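Local coordinates for protein choline kinase (Cryptosporidium parvum, PDB 3MES) that probably transfers phosphate from ATP to choline or ethanolamine in a magnesium-dependent reaction, at residues V122-D125 and V126-L130; F199-I202 and Y203-E207; L229-I232 and D233-E236. One frame throughout, in Å; residues are numbered along the deposited sequence.

Contact 1. Residues V122-D125 and V126-L130; sequences VELD and VFRYL
Leu124 and Arg128, one helical turn apart, carry the side-chain part of this contact. The isobutyl group of Leu124 lies over one face of the Arg128 guanidinium: its CG stands 3.3 Å above that plane, displaced toward the rim, and its CD2 comes to 3.2 Å from Arg128 NH2. A bend at chi3 (-81°) folds the arginine chain back so that the flat group meets the leucine. The same NH2 forms a salt bridge with Asp142, which would help hold the guanidinium in place. Val126 CG2 lies 3.4 Å from the carbonyl oxygen Val122 O.

Backbone bonds follow the alpha-helical i to i+4 pattern. Val126 N reaches Val122 O at 2.9 Å, and Arg128 N reaches Leu124 O at 3.0 Å with an N-H...O angle of 162°; the bond from Tyr129 N to Asp125 O is weak at 3.5 Å.

Asp125 pairs with Arg191 and Tyr129 OH with Asp187. The Glu123 side chain is about 6 Å from bound ADP, and Phe127 touches the ADP-binding Glu149. Helix 120-132 packs with Leu124, Phe127 and Arg128 on strands 146-150 and 139-143, and with Val126 and Leu130 on Phe264 of strand 262-265.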
loop_
_atom_site.group_PDB
_atom_site.type_symbol
_atom_site.label_atom_id
_atom_site.label_comp_id
_atom_site.label_asym_id
_atom_site.label_seq_id
_atom_site.Cartn_x
_atom_site.Cartn_y
_atom_site.Cartn_z
ATOM N N VAL B 122 24.568 18.080 6.678
ATOM C CA VAL B 122 23.362 18.201 5.863
ATOM C C VAL B 122 22.538 16.913 5.883
ATOM O O VAL B 122 21.313 16.955 5.994
ATOM C CB VAL B 122 23.687 18.587 4.404
ATOM C CG1 VAL B 122 24.389 17.442 3.695
ATOM C CG2 VAL B 122 22.418 18.976 3.664
ATOM N N GLU B 123 23.213 15.771 5.780
ATOM C CA GLU B 123 22.532 14.480 5.810
ATOM C C GLU B 123 21.744 14.284 7.102
ATOM O O GLU B 123 20.624 13.780 7.084
ATOM C CB GLU B 123 23.525 13.331 5.640
ATOM C CG GLU B 123 22.875 11.956 5.745
ATOM C CD GLU B 123 23.879 10.838 5.966
ATOM O OE1 GLU B 123 25.094 11.126 6.037
ATOM O OE2 GLU B 123 23.448 9.669 6.070
ATOM N N LEU B 124 22.337 14.677 8.224
ATOM C CA LEU B 124 21.673 14.552 9.514
ATOM C C LEU B 124 20.498 15.513 9.595
ATOM O O LEU B 124 19.440 15.180 10.130
ATOM C CB LEU B 124 22.653 14.830 10.656
ATOM C CG LEU B 124 22.064 14.711 12.063
ATOM C CD1 LEU B 124 21.463 13.328 12.280
ATOM C CD2 LEU B 124 23.110 15.016 13.125
ATOM N N ASP B 125 20.697 16.711 9.058
ATOM C CA ASP B 125 19.666 17.735 9.061
ATOM C C ASP B 125 18.425 17.255 8.319
ATOM O O ASP B 125 17.301 17.446 8.781
ATOM C CB ASP B 125 20.201 19.017 8.420
ATOM C CG ASP B 125 19.229 20.170 8.527
ATOM O OD1 ASP B 125 18.427 20.183 9.485
ATOM O OD2 ASP B 125 19.270 21.064 7.654
ATOM N N VAL B 126 18.638 16.629 7.164
ATOM C CA VAL B 126 17.541 16.127 6.346
ATOM C C VAL B 126 16.825 14.960 7.021
ATOM O O VAL B 126 15.595 14.896 7.031
ATOM C CB VAL B 126 18.033 15.679 4.955
ATOM C CG1 VAL B 126 16.950 14.883 4.242
ATOM C CG2 VAL B 126 18.458 16.879 4.127
ATOM N N PHE B 127 17.597 14.037 7.585
ATOM C CA PHE B 127 17.018 12.878 8.253
ATOM C C PHE B 127 16.107 13.273 9.415
ATOM O O PHE B 127 15.021 12.714 9.576
ATOM C CB PHE B 127 18.111 11.926 8.743
ATOM C CG PHE B 127 17.578 10.661 9.356
ATOM C CD1 PHE B 127 17.153 9.614 8.555
ATOM C CD2 PHE B 127 17.496 10.522 10.735
ATOM C CE1 PHE B 127 16.659 8.447 9.116
ATOM C CE2 PHE B 127 17.004 9.357 11.303
ATOM C CZ PHE B 127 16.584 8.318 10.491
ATOM N N ARG B 128 16.548 14.233 10.223
ATOM C CA ARG B 128 15.761 14.664 11.378
ATOM C C ARG B 128 14.396 15.207 10.964
ATOM O O ARG B 128 13.400 14.991 11.653
ATOM C CB ARG B 128 16.524 15.696 12.213
ATOM C CG ARG B 128 17.568 15.082 13.136
ATOM C CD ARG B 128 18.030 16.071 14.194
ATOM N NE ARG B 128 19.036 16.996 13.684
ATOM C CZ ARG B 128 20.314 16.984 14.049
ATOM N NH1 ARG B 128 21.159 17.865 13.535
ATOM N NH2 ARG B 128 20.747 16.095 14.934
ATOM N N TYR B 129 14.355 15.911 9.838
ATOM C CA TYR B 129 13.096 16.424 9.315
ATOM C C TYR B 129 12.188 15.275 8.889
ATOM O O TYR B 129 11.046 15.168 9.341
ATOM C CB TYR B 129 13.344 17.362 8.133
ATOM C CG TYR B 129 12.073 17.841 7.471
ATOM C CD1 TYR B 129 11.175 18.651 8.156
ATOM C CD2 TYR B 129 11.769 17.485 6.163
ATOM C CE1 TYR B 129 10.011 19.090 7.558
ATOM C CE2 TYR B 129 10.608 17.922 5.556
ATOM C CZ TYR B 129 9.732 18.724 6.260
ATOM O OH TYR B 129 8.573 19.163 5.661
ATOM N N LEU B 130 12.706 14.418 8.016
ATOM C CA LEU B 130 11.962 13.263 7.538
ATOM C C LEU B 130 11.462 12.424 8.707
ATOM O O LEU B 130 10.360 11.872 8.670
ATOM C CB LEU B 130 12.838 12.422 6.613
ATOM C CG LEU B 130 13.318 13.150 5.354
ATOM C CD1 LEU B 130 14.247 12.264 4.536
ATOM C CD2 LEU B 130 12.127 13.611 4.521
#

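Contact 2. Residues F199-I202 and Y203-E207; sequences FKRI and YLWRE
Tyr203 N donates to Phe199 O at 2.9 Å with an N-H...O angle of 171°, one of four successive i to i+4 bonds that identify this as regular alpha-helix, within helix 198-214. Leu204 N to Lys200 O is shorter, 2.7 Å, and Arg206 N to Ile202 O closes the set. Several side-chain polar ends find partners elsewhere: Arg201 NH1 bonds to the carbonyl oxygen of Tyr288, and Lys200 NZ forms salt bridges with Asp193 and Glu195. Tyr203 OH probably hydrogen-bonds to Glu236, at a modelled separation too short to be taken literally.

Outward from the backbone, Phe199 O sits 3.1 Å above one face of the Tyr203 ring, toward its rim, and Phe199 CB touches Tyr203 CE1 at 3.8 Å. Ile202 and Arg206 pack on helix 364-376. Trp205 meets the ring of Trp374, a residue of the decamethonium pocket, and its own side chain is about 7 Å from that ligand.

With CG anti to the backbone N (chi1 176°), the Arg201 chain runs alongside Trp205 and points the same way, guanidinium and indole planes only 9° apart. The arginine's aliphatic part makes a centred CH-pi contact: CG lies 3.5 Å from the centroid of the Trp205 six-membered ring, almost on its normal, and CD is 3.4 Å from Trp205 CH2.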
loop_
_atom_site.group_PDB
_atom_site.type_symbol
_atom_site.label_atom_id
_atom_site.label_comp_id
_atom_site.label_asym_id
_atom_site.label_seq_id
_atom_site.Cartn_x
_atom_site.Cartn_y
_atom_site.Cartn_z
ATOM N N PHE B 199 23.152 16.494 -11.357
ATOM C CA PHE B 199 24.385 16.903 -12.024
ATOM C C PHE B 199 25.511 17.198 -11.036
ATOM O O PHE B 199 26.618 16.683 -11.180
ATOM C CB PHE B 199 24.136 18.101 -12.935
ATOM C CG PHE B 199 23.103 17.844 -13.993
ATOM C CD1 PHE B 199 23.308 16.866 -14.952
ATOM C CD2 PHE B 199 21.929 18.576 -14.030
ATOM C CE1 PHE B 199 22.361 16.624 -15.929
ATOM C CE2 PHE B 199 20.979 18.340 -15.007
ATOM C CZ PHE B 199 21.196 17.362 -15.956
ATOM N N LYS B 200 25.227 18.029 -10.041
ATOM C CA LYS B 200 26.212 18.345 -9.014
ATOM C C LYS B 200 26.846 17.071 -8.476
ATOM O O LYS B 200 28.070 16.940 -8.431
ATOM C CB LYS B 200 25.559 19.111 -7.863
ATOM C CG LYS B 200 24.824 20.366 -8.286
ATOM C CD LYS B 200 24.173 21.038 -7.089
ATOM C CE LYS B 200 23.250 22.163 -7.523
ATOM N NZ LYS B 200 22.624 22.838 -6.353
ATOM N N ARG B 201 26.000 16.134 -8.065
ATOM C CA ARG B 201 26.463 14.880 -7.483
ATOM C C ARG B 201 27.367 14.118 -8.447
ATOM O O ARG B 201 28.402 13.585 -8.045
ATOM C CB ARG B 201 25.270 14.019 -7.062
ATOM C CG ARG B 201 25.633 12.647 -6.526
ATOM C CD ARG B 201 24.473 12.046 -5.753
ATOM N NE ARG B 201 24.244 12.749 -4.494
ATOM C CZ ARG B 201 23.191 12.556 -3.706
ATOM N NH1 ARG B 201 22.253 11.683 -4.044
ATOM N NH2 ARG B 201 23.074 13.243 -2.579
ATOM N N ILE B 202 26.978 14.071 -9.718
ATOM C CA ILE B 202 27.784 13.399 -10.730
ATOM C C ILE B 202 29.160 14.042 -10.866
ATOM O O ILE B 202 30.177 13.350 -10.885
ATOM C CB ILE B 202 27.091 13.378 -12.107
ATOM C CG1 ILE B 202 25.974 12.333 -12.122
ATOM C CG2 ILE B 202 28.102 13.082 -13.201
ATOM C CD1 ILE B 202 25.239 12.231 -13.445
ATOM N N TYR B 203 29.191 15.367 -10.964
ATOM C CA TYR B 203 30.456 16.080 -11.069
ATOM C C TYR B 203 31.276 15.875 -9.796
ATOM O O TYR B 203 32.482 15.624 -9.849
ATOM C CB TYR B 203 30.227 17.572 -11.329
ATOM C CG TYR B 203 29.418 17.862 -12.574
ATOM C CD1 TYR B 203 28.463 18.871 -12.590
ATOM C CD2 TYR B 203 29.601 17.117 -13.732
ATOM C CE1 TYR B 203 27.720 19.135 -13.728
ATOM C CE2 TYR B 203 28.865 17.373 -14.872
ATOM C CZ TYR B 203 27.926 18.379 -14.866
ATOM O OH TYR B 203 27.194 18.628 -16.002
ATOM N N LEU B 204 30.608 15.968 -8.653
ATOM C CA LEU B 204 31.266 15.783 -7.369
ATOM C C LEU B 204 31.893 14.395 -7.263
ATOM O O LEU B 204 33.043 14.252 -6.847
ATOM C CB LEU B 204 30.264 15.982 -6.232
ATOM C CG LEU B 204 30.835 16.548 -4.937
ATOM C CD1 LEU B 204 31.106 18.035 -5.116
ATOM C CD2 LEU B 204 29.877 16.304 -3.776
ATOM N N TRP B 205 31.132 13.371 -7.636
ATOM C CA TRP B 205 31.619 11.998 -7.545
ATOM C C TRP B 205 32.592 11.654 -8.670
ATOM O O TRP B 205 33.420 10.753 -8.528
ATOM C CB TRP B 205 30.459 10.998 -7.498
ATOM C CG TRP B 205 29.689 11.050 -6.213
ATOM C CD1 TRP B 205 30.013 11.763 -5.094
ATOM C CD2 TRP B 205 28.488 10.334 -5.899
ATOM N NE1 TRP B 205 29.078 11.550 -4.109
ATOM C CE2 TRP B 205 28.132 10.675 -4.577
ATOM C CE3 TRP B 205 27.675 9.442 -6.606
ATOM C CZ2 TRP B 205 27.000 10.157 -3.949
ATOM C CZ3 TRP B 205 26.550 8.931 -5.983
ATOM C CH2 TRP B 205 26.224 9.289 -4.667
ATOM N N ARG B 206 32.498 12.376 -9.783
ATOM C CA ARG B 206 33.448 12.197 -10.874
ATOM C C ARG B 206 34.859 12.513 -10.398
ATOM O O ARG B 206 35.801 11.773 -10.678
ATOM C CB ARG B 206 33.094 13.093 -12.058
ATOM C CG ARG B 206 34.124 13.060 -13.173
ATOM C CD ARG B 206 33.779 14.053 -14.265
ATOM N NE ARG B 206 33.678 15.415 -13.747
ATOM C CZ ARG B 206 33.296 16.461 -14.470
ATOM N NH1 ARG B 206 32.977 16.307 -15.748
ATOM N NH2 ARG B 206 33.230 17.664 -13.915
ATOM N N GLU B 207 34.995 13.620 -9.674
ATOM C CA GLU B 207 36.289 14.043 -9.155
ATOM C C GLU B 207 36.826 13.082 -8.098
ATOM O O GLU B 207 38.024 12.809 -8.059
ATOM C CB GLU B 207 36.211 15.469 -8.606
ATOM C CG GLU B 207 36.012 16.520 -9.684
ATOM C CD GLU B 207 37.026 16.392 -10.804
ATOM O OE1 GLU B 207 38.197 16.067 -10.508
ATOM O OE2 GLU B 207 36.655 16.615 -11.978
#

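Contact 3. Residues L229-I232 and D233-E236; sequences LEEI and DQLE
From Glu230 to Leu235 the backbone is joined by successive i to i+3 bonds, Asp233 N to Glu230 O (3.2 Å), Gln234 N to Glu231 O (2.9 Å) and Leu235 N to Ile232 O (3.1 Å), each with its donor well above the carbonyl plane, as far as 73° out of it for the last. Side chains add little across the turn. Glu231 and Gln234 cross with carboxylate and amide planes 89° apart, and Glu231 OE1 stays 4.0 Å from Gln234 NE2. The glutamate's strongest polar partners lie elsewhere: OE1 bonds to Tyr402 OH, and OE2 forms a salt bridge with Lys227.

The i to i+3 pattern is that of a tight, 3-10-like turn, and here it joins helix 222-231 to helix 235-239. Asp233 CB lies 3.5 Å from Glu230 O; with CG beside the backbone N (chi1 -69°), the carboxylate is turned back along the chain, OD2 standing 3.7 Å from Leu229 O. Leu235 CB rests 3.2 Å from Ile232 O. Both aliphatic side chains of this turn face neighbouring helices: Ile232 packs on Arg206 and Leu373, while Leu235 packs on Ile202, Ile366 and Ile369, making contact with helices 198-214 and 364-376.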
loop_
_atom_site.group_PDB
_atom_site.type_symbol
_atom_site.label_atom_id
_atom_site.label_comp_id
_atom_site.label_asym_id
_atom_site.label_seq_id
_atom_site.Cartn_x
_atom_site.Cartn_y
_atom_site.Cartn_z
ATOM N N LEU B 229 33.734 9.261 -19.185
ATOM C CA LEU B 229 34.193 10.611 -18.886
ATOM C C LEU B 229 33.854 11.574 -20.016
ATOM O O LEU B 229 33.635 12.761 -19.783
ATOM C CB LEU B 229 35.700 10.622 -18.627
ATOM C CG LEU B 229 36.161 10.000 -17.309
ATOM C CD1 LEU B 229 37.676 10.065 -17.184
ATOM C CD2 LEU B 229 35.490 10.691 -16.132
ATOM N N GLU B 230 33.816 11.059 -21.241
ATOM C CA GLU B 230 33.461 11.869 -22.398
ATOM C C GLU B 230 31.955 12.092 -22.464
ATOM O O GLU B 230 31.491 13.186 -22.786
ATOM C CB GLU B 230 33.943 11.204 -23.688
ATOM C CG GLU B 230 35.442 10.962 -23.744
ATOM C CD GLU B 230 35.885 10.406 -25.083
ATOM O OE1 GLU B 230 37.095 10.144 -25.249
ATOM O OE2 GLU B 230 35.023 10.229 -25.970
ATOM N N GLU B 231 31.196 11.044 -22.156
ATOM C CA GLU B 231 29.739 11.111 -22.178
ATOM C C GLU B 231 29.220 12.143 -21.185
ATOM O O GLU B 231 28.238 12.834 -21.452
ATOM C CB GLU B 231 29.135 9.739 -21.866
ATOM C CG GLU B 231 29.435 8.670 -22.903
ATOM C CD GLU B 231 28.556 8.786 -24.134
ATOM O OE1 GLU B 231 27.358 9.114 -23.986
ATOM O OE2 GLU B 231 29.061 8.539 -25.250
ATOM N N ILE B 232 29.884 12.244 -20.040
ATOM C CA ILE B 232 29.462 13.162 -18.988
ATOM C C ILE B 232 29.380 14.608 -19.475
ATOM O O ILE B 232 28.525 15.374 -19.029
ATOM C CB ILE B 232 30.384 13.070 -17.757
ATOM C CG1 ILE B 232 30.217 11.706 -17.082
ATOM C CG2 ILE B 232 30.079 14.187 -16.775
ATOM C CD1 ILE B 232 30.979 11.558 -15.787
ATOM N N ASP B 233 30.263 14.976 -20.396
ATOM C CA ASP B 233 30.277 16.331 -20.939
ATOM C C ASP B 233 28.976 16.669 -21.666
ATOM O O ASP B 233 28.574 17.831 -21.723
ATOM C CB ASP B 233 31.468 16.522 -21.882
ATOM C CG ASP B 233 32.799 16.506 -21.154
ATOM O OD1 ASP B 233 32.875 17.054 -20.033
ATOM O OD2 ASP B 233 33.773 15.949 -21.708
ATOM N N GLN B 234 28.325 15.650 -22.220
ATOM C CA GLN B 234 27.084 15.842 -22.972
ATOM C C GLN B 234 25.858 15.580 -22.109
ATOM O O GLN B 234 24.726 15.778 -22.549
ATOM C CB GLN B 234 27.039 14.896 -24.173
ATOM C CG GLN B 234 28.210 15.011 -25.130
ATOM C CD GLN B 234 28.228 13.886 -26.154
ATOM O OE1 GLN B 234 28.621 14.084 -27.305
ATOM N NE2 GLN B 234 27.795 12.698 -25.737
ATOM N N LEU B 235 26.091 15.134 -20.879
ATOM C CA LEU B 235 25.025 14.612 -20.030
ATOM C C LEU B 235 23.887 15.599 -19.782
ATOM O O LEU B 235 22.719 15.211 -19.759
ATOM C CB LEU B 235 25.602 14.110 -18.704
ATOM C CG LEU B 235 24.776 13.045 -17.986
ATOM C CD1 LEU B 235 24.236 12.030 -18.980
ATOM C CD2 LEU B 235 25.605 12.362 -16.912
ATOM N N GLU B 236 24.227 16.870 -19.599
ATOM C CA GLU B 236 23.218 17.899 -19.361
ATOM C C GLU B 236 22.354 18.151 -20.598
ATOM O O GLU B 236 21.126 18.139 -20.518
ATOM C CB GLU B 236 23.867 19.198 -18.868
ATOM C CG GLU B 236 24.469 19.086 -17.471
ATOM C CD GLU B 236 24.928 20.423 -16.905
ATOM O OE1 GLU B 236 24.507 21.478 -17.427
ATOM O OE2 GLU B 236 25.709 20.417 -15.928
#

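How the contacts relate
The three contacts come in series along the chain, each within one continuous stretch. Contact 1, on helix 120-132, packs against the five-stranded antiparallel sheet near the ADP site; its centre is 21 Å from that of contact 2 and 31 Å from that of contact 3, and it touches neither. Contacts 2 and 3 have centres 11 Å apart and do meet: Phe199 CD1 lies 3.6 Å from Glu236 CG. Both also pack on helix 364-376, which contributes Trp371 and Trp374 to the decamethonium pocket. Contact 1 thus belongs to the nucleotide site's surroundings, while contacts 2 and 3 belong to the helical part that includes that pocket, contact 3 lying away from the annotated sites.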